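Long-range contacts in particle-associated lyase (Acinetobacter bacteriophage AP22, PDB 4Y9V), which probably acts as a trimeric tailspike lyase that binds and degrades the capsular polysaccharide of Acinetobacter baumannii during phage infection: residues W473-T478 / S509-A514; K451-H456 / Y482-G487; L583-P588 / L603-V608; S532-T537 / V609-F614. All coordinates share one frame; numbering follows the deposited sequence.

Contact 1 of 4, residues W473-T478 / S509-A514; sequences WVEDGT and SQSTLA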
# COMPACT_ATOMS: atom_id res chain seq x y z
N TRP A 473 26.73 1.49 -6.53
CA TRP A 473 28.14 1.15 -6.32
C TRP A 473 28.25 0.31 -5.06
O TRP A 473 27.59 0.61 -4.06
CB TRP A 473 28.99 2.40 -6.19
CG TRP A 473 30.47 2.14 -6.17
CD1 TRP A 473 31.18 1.26 -6.94
CD2 TRP A 473 31.43 2.82 -5.36
NE1 TRP A 473 32.52 1.34 -6.65
CE2 TRP A 473 32.71 2.29 -5.69
CE3 TRP A 473 31.36 3.82 -4.38
CZ2 TRP A 473 33.88 2.75 -5.07
CZ3 TRP A 473 32.50 4.27 -3.77
CH2 TRP A 473 33.76 3.72 -4.11
N VAL A 474 29.08 -0.73 -5.11
CA VAL A 474 29.39 -1.61 -3.98
C VAL A 474 30.90 -1.83 -4.01
O VAL A 474 31.42 -2.24 -5.03
CB VAL A 474 28.65 -2.96 -4.10
CG1 VAL A 474 29.04 -3.87 -2.95
CG2 VAL A 474 27.15 -2.77 -4.18
N GLU A 475 31.61 -1.58 -2.88
CA GLU A 475 33.05 -1.72 -2.91
C GLU A 475 33.61 -1.81 -1.48
O GLU A 475 33.03 -1.27 -0.52
CB GLU A 475 33.68 -0.55 -3.68
CG GLU A 475 35.19 -0.73 -4.00
CD GLU A 475 35.48 -2.04 -4.64
OE1 GLU A 475 35.35 -2.15 -5.89
OE2 GLU A 475 35.79 -3.02 -3.91
N ASP A 476 34.78 -2.42 -1.38
CA ASP A 476 35.51 -2.45 -0.12
C ASP A 476 35.93 -1.02 0.28
O ASP A 476 35.99 -0.12 -0.55
CB ASP A 476 36.72 -3.38 -0.24
CG ASP A 476 37.33 -3.80 1.10
OD1 ASP A 476 36.68 -3.59 2.17
OD2 ASP A 476 38.48 -4.33 1.07
N GLY A 477 36.27 -0.87 1.55
CA GLY A 477 36.68 0.40 2.07
C GLY A 477 38.09 0.83 1.63
O GLY A 477 38.41 2.02 1.70
N THR A 478 38.89 -0.13 1.21
CA THR A 478 40.19 0.07 0.58
C THR A 478 40.07 -0.59 -0.77
O THR A 478 39.83 -1.80 -0.86
CB THR A 478 41.33 -0.55 1.40
OG1 THR A 478 41.49 0.17 2.62
CG2 THR A 478 42.63 -0.47 0.63
N SER A 509 34.51 -0.62 -10.53
CA SER A 509 35.69 -0.81 -9.69
C SER A 509 35.81 -2.31 -9.46
O SER A 509 35.01 -3.10 -9.91
CB SER A 509 35.60 0.01 -8.39
OG SER A 509 34.49 -0.39 -7.62
N GLN A 510 36.84 -2.70 -8.69
CA GLN A 510 37.15 -4.13 -8.55
C GLN A 510 35.92 -4.97 -8.25
O GLN A 510 35.70 -6.01 -8.89
CB GLN A 510 38.21 -4.32 -7.48
CG GLN A 510 38.54 -5.78 -7.23
CD GLN A 510 39.77 -5.99 -6.40
OE1 GLN A 510 40.79 -5.35 -6.63
NE2 GLN A 510 39.72 -6.91 -5.43
N SER A 511 35.15 -4.60 -7.22
CA SER A 511 34.06 -5.50 -6.84
C SER A 511 32.95 -5.54 -7.87
O SER A 511 32.38 -6.63 -8.11
CB SER A 511 33.49 -5.11 -5.47
OG SER A 511 34.46 -5.30 -4.44
N THR A 512 32.59 -4.42 -8.48
CA THR A 512 31.51 -4.43 -9.46
C THR A 512 31.93 -5.06 -10.80
O THR A 512 31.03 -5.41 -11.59
CB THR A 512 30.90 -3.05 -9.69
OG1 THR A 512 31.95 -2.19 -10.14
CG2 THR A 512 30.25 -2.49 -8.44
N LEU A 513 33.23 -5.23 -11.04
CA LEU A 513 33.75 -5.81 -12.27
C LEU A 513 34.25 -7.24 -12.07
O LEU A 513 34.78 -7.85 -13.02
CB LEU A 513 34.86 -4.92 -12.82
CG LEU A 513 34.43 -3.52 -13.26
CD1 LEU A 513 35.63 -2.69 -13.62
CD2 LEU A 513 33.44 -3.63 -14.39
N ALA A 514 34.12 -7.81 -10.89
CA ALA A 514 34.67 -9.14 -10.65
C ALA A 514 33.97 -10.18 -11.50
O ALA A 514 32.81 -10.02 -11.88
CB ALA A 514 34.57 -9.46 -9.15
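The indole of Trp473 meets Ser509 edge-on: NE1 gives a nearly straight hydrogen bond (170°) to Ser509 OG at 2.8 Å, with the hydroxyl in the ring plane and Ser509 CB at the same edge. One face of the indole is lined by Glu475 CB, two residues along the strand; Arg469 makes a cation-pi contact with the ring and Tyr507 an edge-to-face one. Thr512 CG2 approaches the indole obliquely and lies 3.6 Å from Val474 O.

The second flat group, the carboxylate of Glu475, is gripped at both oxygens. OE1 receives Ser511 N on its syn lone pair at 2.8 Å. The anti lone pair of OE1 takes Ser509 OG at 2.6 Å. OE2 takes Ser511 OG at 2.7 Å from above the carboxylate plane, and Asp476 N reaches it from the same face. A bend at chi2 (51°) swings the carboxylate across to the 509-514 loop, which follows strand 486-496 of the pectin lyase-like beta-helix.

Ser509 OG thus relays from indole N-H to carboxylate, while Ser511 OG also bonds Val484 N. Four donors on a buried carboxylate should hold its rotation fixed and probably stabilise its negative charge.

Contact 2 of 4, residues K451-H456 / Y482-G487; sequences KKVNVH and YTVPIG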
# COMPACT_ATOMS: atom_id res chain seq x y z
N LYS A 451 29.16 -13.59 2.73
CA LYS A 451 27.92 -13.45 2.00
C LYS A 451 28.07 -12.33 0.94
O LYS A 451 29.10 -11.67 0.85
CB LYS A 451 26.77 -13.16 2.97
CG LYS A 451 26.50 -14.29 3.97
CD LYS A 451 26.07 -15.58 3.32
CE LYS A 451 25.79 -16.65 4.40
NZ LYS A 451 25.55 -17.96 3.79
N LYS A 452 27.02 -12.18 0.15
CA LYS A 452 26.94 -11.32 -1.03
C LYS A 452 26.04 -10.11 -0.82
O LYS A 452 25.15 -10.11 0.01
CB LYS A 452 26.36 -12.05 -2.26
CG LYS A 452 27.16 -13.31 -2.65
CD LYS A 452 26.66 -13.96 -3.91
CE LYS A 452 25.21 -14.36 -4.06
NZ LYS A 452 24.82 -15.55 -3.23
N VAL A 453 26.32 -9.11 -1.67
CA VAL A 453 25.50 -7.94 -1.79
C VAL A 453 24.87 -7.90 -3.19
O VAL A 453 25.54 -8.15 -4.19
CB VAL A 453 26.35 -6.67 -1.55
CG1 VAL A 453 25.54 -5.40 -1.80
CG2 VAL A 453 26.95 -6.70 -0.16
N ASN A 454 23.59 -7.54 -3.23
CA ASN A 454 22.88 -7.32 -4.47
C ASN A 454 22.21 -5.94 -4.41
O ASN A 454 21.81 -5.49 -3.34
CB ASN A 454 21.79 -8.36 -4.72
CG ASN A 454 22.29 -9.77 -4.51
OD1 ASN A 454 23.20 -10.23 -5.22
ND2 ASN A 454 21.70 -10.45 -3.56
N VAL A 455 22.05 -5.30 -5.58
CA VAL A 455 21.34 -4.03 -5.66
C VAL A 455 20.42 -4.08 -6.86
O VAL A 455 20.83 -4.54 -7.94
CB VAL A 455 22.33 -2.82 -5.78
CG1 VAL A 455 21.57 -1.52 -5.97
CG2 VAL A 455 23.24 -2.75 -4.57
N HIS A 456 19.17 -3.65 -6.68
CA HIS A 456 18.13 -3.72 -7.72
C HIS A 456 17.42 -2.40 -7.73
O HIS A 456 16.69 -2.08 -6.77
CB HIS A 456 17.22 -4.91 -7.40
CG HIS A 456 16.23 -5.29 -8.47
ND1 HIS A 456 15.55 -6.47 -8.36
CD2 HIS A 456 15.90 -4.72 -9.63
CE1 HIS A 456 14.79 -6.57 -9.43
NE2 HIS A 456 14.96 -5.52 -10.24
N TYR A 482 39.92 -6.26 -0.43
CA TYR A 482 39.09 -7.42 -0.67
C TYR A 482 38.11 -7.08 -1.78
O TYR A 482 37.71 -5.94 -1.98
CB TYR A 482 38.27 -7.82 0.60
CG TYR A 482 39.14 -8.05 1.79
CD1 TYR A 482 40.06 -9.09 1.82
CD2 TYR A 482 39.11 -7.22 2.92
CE1 TYR A 482 40.90 -9.32 2.90
CE2 TYR A 482 39.94 -7.40 4.00
CZ TYR A 482 40.83 -8.45 3.98
OH TYR A 482 41.71 -8.72 5.02
N THR A 483 37.64 -8.14 -2.46
CA THR A 483 36.42 -8.04 -3.27
C THR A 483 35.23 -8.21 -2.33
O THR A 483 35.18 -9.17 -1.55
CB THR A 483 36.43 -9.13 -4.35
OG1 THR A 483 37.48 -8.77 -5.26
CG2 THR A 483 35.14 -9.18 -5.08
N VAL A 484 34.27 -7.29 -2.42
CA VAL A 484 32.97 -7.50 -1.78
C VAL A 484 32.17 -8.40 -2.71
O VAL A 484 31.93 -7.99 -3.85
CB VAL A 484 32.24 -6.18 -1.53
CG1 VAL A 484 30.85 -6.46 -0.99
CG2 VAL A 484 33.05 -5.30 -0.57
N PRO A 485 31.80 -9.62 -2.32
CA PRO A 485 31.03 -10.47 -3.25
C PRO A 485 29.72 -9.82 -3.59
O PRO A 485 29.01 -9.31 -2.72
CB PRO A 485 30.81 -11.75 -2.43
CG PRO A 485 31.91 -11.76 -1.38
CD PRO A 485 32.02 -10.29 -1.01
N ILE A 486 29.37 -9.85 -4.90
CA ILE A 486 28.14 -9.30 -5.42
C ILE A 486 27.47 -10.39 -6.22
O ILE A 486 28.11 -10.99 -7.10
CB ILE A 486 28.40 -8.05 -6.29
CG1 ILE A 486 28.99 -6.91 -5.44
CG2 ILE A 486 27.17 -7.63 -7.06
CD1 ILE A 486 29.62 -5.83 -6.26
N GLY A 487 26.19 -10.64 -5.97
CA GLY A 487 25.44 -11.58 -6.78
C GLY A 487 25.02 -10.93 -8.09
O GLY A 487 25.46 -11.26 -9.18
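Val453 and Ile486 form a parallel beta bridge between strands 453-458 and 486-496, which lie side by side on neighbouring coils of the beta-helix, in the pectin lyase-like part of the tailspike. Two backbone bonds carry it: Val453 N to Pro485 O at 2.9 Å and Gly487 N to Val453 O at 3.1 Å. The chain turns a corner at Gly487, and the pairing resumes beyond it, where Val455 bonds Tyr488 and Ile490.

Val453 and Ile486 point to the same face of the sheet. With CG1 of Val453 anti to its own nitrogen (chi1 174°), CG2 is placed beside that nitrogen and meets Val484 CG1 at 4.0 Å. Val474 of strand 470-476 packs on Val453, Val484 and Ile486 across the interior of the beta-helix.

Lys452 behaves differently. Its CG passes Pro485 CB, after which, in the conformer described here (a second is modelled), bends at chi3 and chi4 carry CD and CE over Gly487 CA and bring NZ to a salt bridge with Asp416. Pro485 also lays its ring against Lys451 O, with CG 3.6 Å away.

The amide of Asn454 lies beside the corner: CG stands beside the backbone nitrogen (chi1 -49°), OD1 accepts from Tyr488 N, and ND2 bonds Thr418 OG1. Within the two segments, Asn454 OD1 comes closest to Gly487 CA, at 3.0 Å.

Contact 3 of 4, residues L583-P588 / L603-V608; sequences LRTPTP and LWNKKV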
# COMPACT_ATOMS: atom_id res chain seq x y z
N LEU A 583 26.68 -5.28 -56.65
CA LEU A 583 25.87 -4.15 -56.22
C LEU A 583 26.40 -3.66 -54.87
O LEU A 583 26.71 -4.44 -53.98
CB LEU A 583 24.44 -4.58 -56.06
CG LEU A 583 23.75 -4.95 -57.39
CD1 LEU A 583 22.68 -5.98 -57.17
CD2 LEU A 583 23.28 -3.70 -58.13
N ARG A 584 26.49 -2.32 -54.75
CA ARG A 584 26.88 -1.69 -53.50
C ARG A 584 25.77 -1.87 -52.45
O ARG A 584 24.61 -1.62 -52.74
CB ARG A 584 27.10 -0.20 -53.76
CG ARG A 584 27.62 0.57 -52.55
CD ARG A 584 27.90 2.00 -52.87
NE ARG A 584 28.98 2.22 -53.83
CZ ARG A 584 28.83 2.46 -55.14
NH1 ARG A 584 27.63 2.42 -55.76
NH2 ARG A 584 29.90 2.69 -55.87
N THR A 585 26.21 -2.26 -51.24
CA THR A 585 25.27 -2.36 -50.12
C THR A 585 25.95 -1.78 -48.88
O THR A 585 27.19 -1.74 -48.78
CB THR A 585 24.75 -3.76 -49.82
OG1 THR A 585 25.85 -4.41 -49.24
CG2 THR A 585 24.32 -4.54 -51.05
N PRO A 586 25.15 -1.31 -47.91
CA PRO A 586 25.70 -0.71 -46.70
C PRO A 586 25.80 -1.71 -45.55
O PRO A 586 24.80 -1.99 -44.88
CB PRO A 586 24.64 0.34 -46.39
CG PRO A 586 23.35 -0.27 -46.83
CD PRO A 586 23.71 -1.03 -48.06
N THR A 587 26.98 -2.29 -45.27
CA THR A 587 27.06 -3.24 -44.16
C THR A 587 27.13 -2.47 -42.84
O THR A 587 28.08 -1.71 -42.62
CB THR A 587 28.31 -4.12 -44.30
OG1 THR A 587 28.23 -4.92 -45.49
CG2 THR A 587 28.45 -5.05 -43.09
N PRO A 588 26.16 -2.65 -41.95
CA PRO A 588 26.16 -1.89 -40.70
C PRO A 588 27.07 -2.55 -39.66
O PRO A 588 27.05 -3.78 -39.53
CB PRO A 588 24.68 -1.96 -40.26
CG PRO A 588 24.21 -3.33 -40.77
CD PRO A 588 24.96 -3.52 -42.09
N LEU A 603 30.28 -0.12 -43.54
CA LEU A 603 31.42 -0.58 -44.35
C LEU A 603 30.87 -0.87 -45.76
O LEU A 603 29.92 -1.65 -45.90
CB LEU A 603 32.08 -1.80 -43.76
CG LEU A 603 32.69 -1.61 -42.37
CD1 LEU A 603 33.25 -2.91 -41.85
CD2 LEU A 603 33.76 -0.56 -42.35
N TRP A 604 31.45 -0.25 -46.76
CA TRP A 604 31.01 -0.41 -48.14
C TRP A 604 31.73 -1.56 -48.82
O TRP A 604 32.97 -1.69 -48.66
CB TRP A 604 31.25 0.89 -48.94
CG TRP A 604 30.53 2.06 -48.38
CD1 TRP A 604 31.07 3.10 -47.68
CD2 TRP A 604 29.11 2.31 -48.46
NE1 TRP A 604 30.07 4.00 -47.31
CE2 TRP A 604 28.88 3.52 -47.77
CE3 TRP A 604 28.04 1.64 -49.01
CZ2 TRP A 604 27.59 4.07 -47.64
CZ3 TRP A 604 26.75 2.16 -48.89
CH2 TRP A 604 26.56 3.37 -48.20
N ASN A 605 31.04 -2.31 -49.64
CA ASN A 605 31.71 -3.31 -50.49
C ASN A 605 32.29 -2.71 -51.76
O ASN A 605 33.11 -3.37 -52.40
CB ASN A 605 30.77 -4.49 -50.80
CG ASN A 605 29.50 -4.08 -51.53
OD1 ASN A 605 28.97 -2.99 -51.34
ND2 ASN A 605 29.00 -5.00 -52.35
N LYS A 606 31.93 -1.53 -52.17
CA LYS A 606 32.69 -0.85 -53.24
C LYS A 606 32.49 0.63 -52.90
O LYS A 606 31.42 1.11 -52.51
CB LYS A 606 32.31 -1.26 -54.65
CG LYS A 606 30.90 -0.94 -55.02
CD LYS A 606 30.73 -0.85 -56.51
CE LYS A 606 29.37 -1.05 -57.10
NZ LYS A 606 29.36 -1.15 -58.60
N LYS A 607 33.59 1.34 -53.10
CA LYS A 607 33.75 2.69 -52.63
C LYS A 607 32.68 3.58 -53.26
O LYS A 607 32.25 3.41 -54.41
CB LYS A 607 35.14 3.25 -52.86
CG LYS A 607 35.52 3.77 -54.15
CD LYS A 607 36.96 4.28 -54.17
CE LYS A 607 37.35 4.53 -55.65
NZ LYS A 607 38.71 5.08 -55.67
N VAL A 608 32.25 4.57 -52.49
CA VAL A 608 31.15 5.41 -52.86
C VAL A 608 31.50 6.30 -54.05
O VAL A 608 32.57 6.90 -54.11
CB VAL A 608 30.71 6.28 -51.65
CG1 VAL A 608 29.74 7.35 -51.97
CG2 VAL A 608 30.12 5.33 -50.56
O HOH W 1 29.92 1.67 -58.66
O HOH W 2 28.68 -3.87 -47.86
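Arg584 and Trp604 pack obliquely at the open end of the hairpin 586-594/597-604, in the C-terminal Ig-like domain. Their guanidinium and indole planes stand 71° apart, and the contact is made by the arginine's aliphatic part, CG lying 3.7 Å from Trp604 CE3. The same ring is touched by Pro586 CB at CZ3, while Val608 CG2 covers one of its faces and Thr539 takes its NE1.

Bent at chi3 (-65°), Arg584 turns its head into the backbone of the 606-607 loop. NE bonds Lys606 O from above the carbonyl plane, and NH2 reaches Lys607 O at 2.9 Å close to the guanidinium plane. Lys606, in the conformer described, crosses it at about a right angle, its CD over one guanidinium face, and a water accepts from both Arg584 NH2 and Lys606 NZ. Glu576 supplies a salt bridge to NH1.

Asn605 points toward the 583-588 segment and bridges the backbone just ahead of its strand: ND2 donates to Leu583 O almost straight (172°), and OD1 accepts from Thr585 N. Beyond it Thr587 and Leu603 form a hydrogen-bonded antiparallel pair.

Both neighbouring subunits pack here; Thr587 OG1 bonds Thr585 OG1 of the second subunit. A water links the two segments, donating to Thr585 O at 2.8 Å and to Leu603 O at 3.2 Å and accepting from Thr587 OG1.

Contact 4 of 4, residues S532-T537 / V609-F614; sequences SAVNNT and VTPKTF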
# COMPACT_ATOMS: atom_id res chain seq x y z
N SER A 532 27.26 9.91 -46.88
CA SER A 532 28.47 9.39 -47.46
C SER A 532 29.13 10.46 -48.34
O SER A 532 28.51 11.39 -48.80
CB SER A 532 28.21 8.11 -48.22
OG SER A 532 27.35 8.40 -49.31
N ALA A 533 30.46 10.28 -48.50
CA ALA A 533 31.23 11.17 -49.37
C ALA A 533 31.89 10.34 -50.46
O ALA A 533 32.18 9.14 -50.30
CB ALA A 533 32.31 11.86 -48.56
N VAL A 534 32.16 11.01 -51.59
CA VAL A 534 32.84 10.35 -52.72
C VAL A 534 34.13 9.73 -52.22
O VAL A 534 34.92 10.36 -51.46
CB VAL A 534 33.09 11.37 -53.86
CG1 VAL A 534 33.89 10.72 -54.98
CG2 VAL A 534 31.78 11.88 -54.41
N ASN A 535 34.35 8.50 -52.62
CA ASN A 535 35.52 7.69 -52.30
C ASN A 535 35.47 7.06 -50.92
O ASN A 535 36.40 6.32 -50.55
CB ASN A 535 36.87 8.38 -52.55
CG ASN A 535 37.04 8.77 -53.99
OD1 ASN A 535 36.66 7.99 -54.89
ND2 ASN A 535 37.59 9.95 -54.22
N ASN A 536 34.38 7.26 -50.14
CA ASN A 536 34.34 6.56 -48.86
C ASN A 536 34.37 5.03 -49.09
O ASN A 536 33.64 4.48 -49.89
CB ASN A 536 33.03 6.84 -48.13
CG ASN A 536 32.92 8.11 -47.28
OD1 ASN A 536 31.81 8.38 -46.79
ND2 ASN A 536 33.96 8.84 -47.07
N THR A 537 35.16 4.38 -48.22
CA THR A 537 35.14 2.94 -48.05
C THR A 537 34.44 2.56 -46.75
O THR A 537 34.06 1.40 -46.56
CB THR A 537 36.55 2.37 -48.14
OG1 THR A 537 37.35 3.07 -47.16
CG2 THR A 537 37.14 2.54 -49.55
N VAL A 609 30.52 6.43 -54.97
CA VAL A 609 30.56 7.32 -56.11
C VAL A 609 29.60 8.48 -55.93
O VAL A 609 29.90 9.59 -56.36
CB VAL A 609 30.29 6.52 -57.39
CG1 VAL A 609 30.07 7.45 -58.59
CG2 VAL A 609 31.40 5.53 -57.68
N THR A 610 28.42 8.25 -55.35
CA THR A 610 27.38 9.25 -55.22
C THR A 610 27.07 9.45 -53.75
O THR A 610 26.63 8.47 -53.09
CB THR A 610 26.08 8.78 -55.93
OG1 THR A 610 26.37 8.46 -57.29
CG2 THR A 610 24.97 9.80 -55.93
N PRO A 611 27.23 10.61 -53.20
CA PRO A 611 26.85 10.86 -51.78
C PRO A 611 25.36 10.52 -51.57
O PRO A 611 24.51 10.87 -52.40
CB PRO A 611 27.10 12.36 -51.59
CG PRO A 611 28.24 12.64 -52.55
CD PRO A 611 27.84 11.85 -53.79
N LYS A 612 25.08 9.91 -50.42
CA LYS A 612 23.74 9.57 -49.99
C LYS A 612 23.57 9.87 -48.49
O LYS A 612 24.47 9.59 -47.72
CB LYS A 612 23.44 8.07 -50.17
CG LYS A 612 23.36 7.59 -51.59
CD LYS A 612 22.12 7.95 -52.30
CE LYS A 612 22.28 8.11 -53.80
NZ LYS A 612 20.98 7.78 -54.43
N THR A 613 22.38 10.39 -48.14
CA THR A 613 22.04 10.67 -46.75
C THR A 613 21.05 9.63 -46.26
O THR A 613 20.03 9.34 -46.94
CB THR A 613 21.45 12.10 -46.62
OG1 THR A 613 22.41 13.05 -47.08
CG2 THR A 613 21.05 12.41 -45.20
N PHE A 614 21.32 9.05 -45.09
CA PHE A 614 20.49 7.95 -44.56
C PHE A 614 20.73 7.86 -43.07
O PHE A 614 21.58 8.55 -42.51
CB PHE A 614 20.76 6.65 -45.33
CG PHE A 614 22.25 6.25 -45.29
CD1 PHE A 614 22.72 5.46 -44.27
CD2 PHE A 614 23.10 6.68 -46.28
CE1 PHE A 614 24.07 5.12 -44.23
CE2 PHE A 614 24.44 6.34 -46.24
CZ PHE A 614 24.92 5.56 -45.21
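This is a surface contact at the far end of the C-terminal Ig-like domain, between the 532-537 loop, which links strands 518-531 and 538-545, and the loop leading into strand 613-623. Ser532 is its one buried touching residue and grips Lys612 twice. Its backbone N donates to Lys612 O at 2.9 Å, and its hydroxyl accepts from Lys612 N at the same length. With OG held between the backbone nitrogen and the carbonyl carbon (chi1 64°), the side chain stands in for a backbone acceptor and continues the pairing past the strand end.

Further out, carbon atoms pack on one another and on carbonyl oxygens. Pro611 sets CB against Ser532 O at 3.3 Å and presents CD and CG to Val534. The valine's CG2 does all the touching, crossing the ring at a slant and reaching Val609 O at 3.5 Å. In the conformer described, the Lys612 side chain ends on Phe573.

The 532-537 loop is stiffened from inside: Asn536 N bonds Ala533 O, and Asn536 OD1 takes Ala533 N at 2.9 Å from well above the amide plane. Asn535 sits at the turn with positive phi (80°), as the third residue of a type II turn commonly does. The arrangement is a type II turn after strand 518-531, packed on the loop entering strand 613-623 at the end of that antiparallel pair, in a beta-sandwich-like domain.

The four contacts form two pairs at separate levels of the elongated trimer. Contacts 1 and 2, with centres about 9 Å apart, interlock on the beta-helix, where Asp476 OD2 meets Tyr482 N at 2.8 Å in a probable hydrogen bond. Contacts 3 and 4, with centres about 10 Å apart, touch at the tip of the C-terminal Ig-like domain, where Val608 exchanges backbone bonds with Asn535 and Asn536. Contact 3 lies in the chain between the two segments of contact 4. Between the pairs the centres are 44 to 50 Å apart, with no touch. None of the contacts includes a residue of the glycan pocket, which involves Arg166, Tyr169 and His337.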